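Local coordinates for protein 3-guanidinopropionase (Pseudomonas aeruginosa, PDB 3NIQ) that hydrolyses 3-guanidinopropanoate to urea and beta-alanine, as a homohexameric ureohydrolase of the arginase family with two manganese ions in each subunit, at residues I132-G137 / E175-P180; V184-R189 / R207-E212. All blocks are in the same frame, centred on the assembly; numbering follows the deposited sequence.

Contact 1 of 2, residues I132-G137 / E175-P180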
loop_
_atom_site.group_PDB
_atom_site.type_symbol
_atom_site.label_atom_id
_atom_site.label_comp_id
_atom_site.label_asym_id
_atom_site.label_seq_id
_atom_site.Cartn_x
_atom_site.Cartn_y
_atom_site.Cartn_z
ATOM N N ILE A 132 30.218 6.920 15.216
ATOM C CA ILE A 132 31.188 6.450 14.228
ATOM C C ILE A 132 32.396 7.408 14.115
ATOM O O ILE A 132 33.561 6.973 14.199
ATOM C CB ILE A 132 30.495 6.263 12.832
ATOM C CG1 ILE A 132 29.398 5.203 12.925
ATOM C CG2 ILE A 132 31.533 5.876 11.738
ATOM C CD1 ILE A 132 28.657 4.869 11.551
ATOM N N PHE A 133 32.128 8.705 13.945
ATOM C CA PHE A 133 33.203 9.696 13.846
ATOM C C PHE A 133 34.005 9.783 15.154
ATOM O O PHE A 133 35.216 10.008 15.127
ATOM C CB PHE A 133 32.649 11.080 13.481
ATOM C CG PHE A 133 32.369 11.273 12.012
ATOM C CD1 PHE A 133 32.257 10.191 11.153
ATOM C CD2 PHE A 133 32.213 12.560 11.488
ATOM C CE1 PHE A 133 32.010 10.368 9.808
ATOM C CE2 PHE A 133 31.954 12.756 10.123
ATOM C CZ PHE A 133 31.852 11.655 9.280
ATOM N N ARG A 134 33.335 9.595 16.285
ATOM C CA ARG A 134 34.023 9.540 17.576
ATOM C C ARG A 134 35.071 8.438 17.603
ATOM O O ARG A 134 36.156 8.630 18.162
ATOM C CB ARG A 134 33.035 9.393 18.730
ATOM C CG ARG A 134 32.397 10.738 19.109
ATOM C CD ARG A 134 31.277 10.570 20.125
ATOM N NE ARG A 134 30.684 11.851 20.490
ATOM C CZ ARG A 134 29.733 11.995 21.414
ATOM N NH1 ARG A 134 29.230 10.933 22.035
ATOM N NH2 ARG A 134 29.260 13.198 21.693
ATOM N N ALA A 135 34.782 7.312 16.959
ATOM C CA ALA A 135 35.785 6.250 16.830
ATOM C C ALA A 135 36.827 6.530 15.765
ATOM O O ALA A 135 38.032 6.394 16.023
ATOM C CB ALA A 135 35.127 4.878 16.564
ATOM N N LEU A 136 36.375 6.904 14.566
ATOM C CA LEU A 136 37.269 6.994 13.402
ATOM C C LEU A 136 38.083 8.267 13.368
ATOM O O LEU A 136 39.084 8.329 12.658
ATOM C CB LEU A 136 36.505 6.884 12.059
ATOM C CG LEU A 136 35.584 5.702 11.740
ATOM C CD1 LEU A 136 35.296 5.573 10.222
ATOM C CD2 LEU A 136 36.106 4.411 12.305
ATOM N N GLY A 137 37.612 9.302 14.060
ATOM C CA GLY A 137 38.278 10.612 14.014
ATOM C C GLY A 137 39.017 10.912 15.311
ATOM O O GLY A 137 39.413 12.043 15.552
ATOM N N GLU A 175 33.832 18.670 18.480
ATOM C CA GLU A 175 34.664 17.651 19.114
ATOM C C GLU A 175 36.000 17.439 18.399
ATOM O O GLU A 175 36.809 16.647 18.843
ATOM C CB GLU A 175 33.896 16.316 19.256
ATOM C CG GLU A 175 32.714 16.417 20.245
ATOM C CD GLU A 175 31.779 15.211 20.245
ATOM O OE1 GLU A 175 32.206 14.064 19.934
ATOM O OE2 GLU A 175 30.595 15.410 20.577
ATOM N N GLY A 176 36.231 18.141 17.294
ATOM C CA GLY A 176 37.519 18.021 16.579
ATOM C C GLY A 176 37.654 16.757 15.722
ATOM O O GLY A 176 38.768 16.372 15.347
ATOM N N LEU A 177 36.527 16.122 15.389
ATOM C CA LEU A 177 36.553 14.848 14.661
ATOM C C LEU A 177 36.435 15.035 13.167
ATOM O O LEU A 177 36.871 14.190 12.383
ATOM C CB LEU A 177 35.399 13.950 15.128
ATOM C CG LEU A 177 35.261 13.770 16.642
ATOM C CD1 LEU A 177 33.855 13.257 16.974
ATOM C CD2 LEU A 177 36.353 12.809 17.186
ATOM N N LEU A 178 35.782 16.124 12.787
ATOM C CA LEU A 178 35.532 16.448 11.413
ATOM C C LEU A 178 36.185 17.794 11.114
ATOM O O LEU A 178 35.925 18.781 11.802
ATOM C CB LEU A 178 34.024 16.536 11.152
ATOM C CG LEU A 178 33.541 17.046 9.779
ATOM C CD1 LEU A 178 34.017 16.134 8.662
ATOM C CD2 LEU A 178 32.005 17.227 9.744
ATOM N N ASP A 179 37.011 17.814 10.073
ATOM C CA ASP A 179 37.678 19.033 9.625
ATOM C C ASP A 179 36.722 19.820 8.699
ATOM O O ASP A 179 36.477 19.428 7.567
ATOM C CB ASP A 179 39.005 18.666 8.928
ATOM C CG ASP A 179 39.730 19.880 8.329
ATOM O OD1 ASP A 179 39.246 21.017 8.478
ATOM O OD2 ASP A 179 40.769 19.682 7.678
ATOM N N PRO A 180 36.193 20.955 9.178
ATOM C CA PRO A 180 35.194 21.667 8.379
ATOM C C PRO A 180 35.699 22.200 7.019
ATOM O O PRO A 180 34.904 22.304 6.087
ATOM C CB PRO A 180 34.739 22.808 9.312
ATOM C CG PRO A 180 35.847 23.001 10.247
ATOM C CD PRO A 180 36.493 21.650 10.444
HETATM O O HOH W 1 40.684 14.320 15.893
#

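Contact 2 of 2, residues V184-R189 / R207-E212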
loop_
_atom_site.group_PDB
_atom_site.type_symbol
_atom_site.label_atom_id
_atom_site.label_comp_id
_atom_site.label_asym_id
_atom_site.label_seq_id
_atom_site.Cartn_x
_atom_site.Cartn_y
_atom_site.Cartn_z
ATOM N N VAL A 184 32.304 19.007 2.471
ATOM C CA VAL A 184 31.453 19.539 1.422
ATOM C C VAL A 184 30.097 18.820 1.485
ATOM O O VAL A 184 30.040 17.579 1.597
ATOM C CB VAL A 184 32.126 19.484 0.028
ATOM C CG1 VAL A 184 32.552 18.061 -0.337
ATOM C CG2 VAL A 184 31.178 20.102 -1.076
ATOM N N GLN A 185 29.027 19.615 1.468
ATOM C CA GLN A 185 27.655 19.106 1.595
ATOM C C GLN A 185 26.910 19.393 0.308
ATOM O O GLN A 185 26.962 20.509 -0.192
ATOM C CB GLN A 185 26.945 19.741 2.792
ATOM C CG GLN A 185 27.726 19.580 4.108
ATOM C CD GLN A 185 27.021 20.255 5.258
ATOM O OE1 GLN A 185 26.718 21.449 5.198
ATOM N NE2 GLN A 185 26.725 19.492 6.299
ATOM N N ILE A 186 26.252 18.366 -0.244
ATOM C CA ILE A 186 25.635 18.455 -1.558
ATOM C C ILE A 186 24.155 18.071 -1.525
ATOM O O ILE A 186 23.808 16.980 -1.046
ATOM C CB ILE A 186 26.339 17.502 -2.563
ATOM C CG1 ILE A 186 27.853 17.759 -2.601
ATOM C CG2 ILE A 186 25.708 17.671 -3.940
ATOM C CD1 ILE A 186 28.649 16.763 -3.403
ATOM N N GLY A 187 23.295 18.953 -2.041
ATOM C CA GLY A 187 21.881 18.647 -2.186
ATOM C C GLY A 187 20.955 19.424 -1.258
ATOM O O GLY A 187 19.740 19.239 -1.320
ATOM N N ILE A 188 21.524 20.295 -0.416
ATOM C CA ILE A 188 20.792 21.040 0.594
ATOM C C ILE A 188 19.616 21.826 0.005
ATOM O O ILE A 188 19.792 22.562 -0.962
ATOM C CB ILE A 188 21.726 22.022 1.364
ATOM C CG1 ILE A 188 23.025 21.325 1.820
ATOM C CG2 ILE A 188 20.986 22.644 2.541
ATOM C CD1 ILE A 188 22.829 20.180 2.801
ATOM N N ARG A 189 18.425 21.654 0.579
ATOM C CA ARG A 189 17.214 22.323 0.069
ATOM C C ARG A 189 16.016 22.283 1.042
ATOM O O ARG A 189 15.992 21.517 1.998
ATOM C CB ARG A 189 16.781 21.678 -1.245
ATOM C CG ARG A 189 16.280 20.241 -1.041
ATOM C CD ARG A 189 15.941 19.573 -2.333
ATOM N NE ARG A 189 15.361 18.251 -2.064
ATOM C CZ ARG A 189 16.087 17.153 -1.871
ATOM N NH1 ARG A 189 17.417 17.206 -1.959
ATOM N NH2 ARG A 189 15.484 15.997 -1.636
ATOM N N ARG A 207 32.049 23.870 2.774
ATOM C CA ARG A 207 31.519 24.128 1.443
ATOM C C ARG A 207 30.110 23.526 1.338
ATOM O O ARG A 207 29.919 22.308 1.514
ATOM C CB ARG A 207 32.420 23.545 0.361
ATOM C CG ARG A 207 31.883 23.745 -1.079
ATOM C CD ARG A 207 31.987 25.232 -1.515
ATOM N NE ARG A 207 31.803 25.358 -2.966
ATOM C CZ ARG A 207 30.661 25.674 -3.556
ATOM N NH1 ARG A 207 29.579 25.933 -2.823
ATOM N NH2 ARG A 207 30.597 25.736 -4.883
ATOM N N VAL A 208 29.131 24.381 1.050
ATOM C CA VAL A 208 27.730 23.941 0.970
ATOM C C VAL A 208 27.223 24.112 -0.436
ATOM O O VAL A 208 27.100 25.233 -0.933
ATOM C CB VAL A 208 26.807 24.703 1.940
ATOM C CG1 VAL A 208 25.375 24.237 1.760
ATOM C CG2 VAL A 208 27.237 24.475 3.387
ATOM N N ILE A 209 26.939 22.990 -1.092
ATOM C CA ILE A 209 26.385 23.050 -2.438
ATOM C C ILE A 209 24.904 22.736 -2.351
ATOM O O ILE A 209 24.486 21.570 -2.410
ATOM C CB ILE A 209 27.135 22.127 -3.409
ATOM C CG1 ILE A 209 28.619 22.538 -3.442
ATOM C CG2 ILE A 209 26.506 22.177 -4.802
ATOM C CD1 ILE A 209 29.529 21.589 -4.226
ATOM N N HIS A 210 24.116 23.796 -2.175
ATOM C CA HIS A 210 22.654 23.695 -2.204
ATOM C C HIS A 210 22.156 23.063 -3.493
ATOM O O HIS A 210 22.824 23.138 -4.525
ATOM C CB HIS A 210 22.020 25.082 -2.038
ATOM C CG HIS A 210 22.130 25.621 -0.645
ATOM N ND1 HIS A 210 23.236 26.304 -0.200
ATOM C CD2 HIS A 210 21.272 25.577 0.401
ATOM C CE1 HIS A 210 23.059 26.663 1.059
ATOM N NE2 HIS A 210 21.877 26.228 1.451
ATOM N N MET A 211 20.963 22.469 -3.433
ATOM C CA MET A 211 20.341 21.871 -4.620
ATOM C C MET A 211 20.389 22.806 -5.827
ATOM O O MET A 211 20.689 22.376 -6.943
ATOM C CB MET A 211 18.883 21.496 -4.324
ATOM C CG MET A 211 18.292 20.633 -5.376
ATOM S SD MET A 211 19.000 18.975 -5.379
ATOM C CE MET A 211 18.442 18.465 -6.992
ATOM N N GLU A 212 20.098 24.081 -5.594
ATOM C CA GLU A 212 20.068 25.073 -6.679
ATOM C C GLU A 212 21.422 25.171 -7.355
ATOM O O GLU A 212 21.506 25.182 -8.582
ATOM C CB GLU A 212 19.635 26.452 -6.160
ATOM C CG GLU A 212 18.175 26.547 -5.705
ATOM C CD GLU A 212 17.866 25.771 -4.407
ATOM O OE1 GLU A 212 18.748 25.654 -3.518
ATOM O OE2 GLU A 212 16.724 25.279 -4.281
#

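Contact 1 of 2, residues I132-G137 / E175-P180
R134 grips E175 side-on in a two-pronged salt bridge. R134 NE meets E175 OE1 at 2.7 Å, on the syn lone pair, while R134 NH2 reaches OE2 of E175 at 2.8 Å in a straighter bond (167°). The two flat groups are not coplanar: guanidinium and carboxylate are turned 34° apart. Both residues suit a partly exposed margin, where long extended chains can carry their charges across the gap between helix end and loop. The arginine chain is extended from CG to NE, and the NE and NH2 side of the guanidinium faces the acid; its NH2 also has a weak hydrogen bond to Y163.

At the opposite end of the contact a water bridges two backbone carbonyls, donating to G137 O at 2.6 Å and to G176 O at 2.9 Å, and thereby reconciles two acceptors that could not bond to each other.

Between these polar ends sits L177, the largest contributor of buried surface. Its branches divide the work: L177 CD1 lies 3.6 Å from R134 CG, against the aliphatic start of the arginine chain, and L177 CD2 packs where the helix ends, 3.6 Å from G137 O and also near F133 O. G137 comes so near the L177 backbone that a side chain directed there would collide with L177 O, hence a glycine. Deeper in, the F133 ring meets L178 CD1 through CE2 at 4.2 Å; its other neighbours include Y236, edge-to-face, and A172, as befits a buried aromatic.

G176 ends helix 168-174 with positive phi in a Schellman motif. The arrangement joins two helix C-termini of the arginase alpha/beta fold, just where the chain leaves helix 168-174 for strand 178-179.

Contact 2 of 2, residues V184-R189 / R207-E212
V184 CG2 lies 3.9 Å from I209 CD1; V184 packs on A226 and V229 of helix 211-230 and I209 on E225, while I186, on the same face, meets V145 and F147 of the neighbouring strand. Beta-branched residues suit an extended strand and here offer methyls to the helix and the next strand. Near the end of the strands the I188 and V208 side chains cross at about a right angle, I188 CG1 resting 3.7 Å from V208 CG1. I188 CG2, anti to the backbone N, touches H210 CD2 at 3.6 Å.

The backbones run parallel, 4° apart, laced by bonds in alternation: Q185 N to R207 O, I209 N to Q185 O (2.6 Å) and G187 N to I209 O. At phi 111° any beta carbon on G187 would run into the carbonyl oxygen of I186, so a glycine suits this place, and the regular ladder stops there. Beyond it M211 N donates to I188 O at 2.7 Å, tilted 30° out of the carbonyl plane.

Q185 NE2 is held by H146, whereas Q185 OE1 is buried without a partner. R189 lies alongside M211, CB to CB 3.7 Å; R189 NH1 donates to G187 O at 3.2 Å, tying the arginine to the strand end, and its guanidinium also bonds the carbonyls of E256, I257 and V243. R207 makes salt bridges with E213 and E225; E212 makes one with R270 of the second subunit and a hydrogen bond to H73 of that subunit.

Strand 183-188, helix 199-204 and strand 207-210 form a beta-alpha-beta unit at one edge of the parallel sheet characteristic of the arginase fold.

Overall arrangement
The two contacts follow one another along the chain: contact 1 closes before contact 2 opens, and strand 178-179 is followed, after a corner at P180, by strand 183-188. Their centres lie 21 Å apart, with no touch between them beyond this continuity of sequence. They lie at different distances from the dinuclear manganese site. In contact 1 the F133 side chain is about 11 Å from a manganese ion and about 7 Å from that of the ligand H126; in contact 2 the I188 side chain is about 7 Å from a manganese ion and about 4 Å from that of the ligand D148. Contact 2 also borders the second subunit, whereas no other chain touches the segments of contact 1.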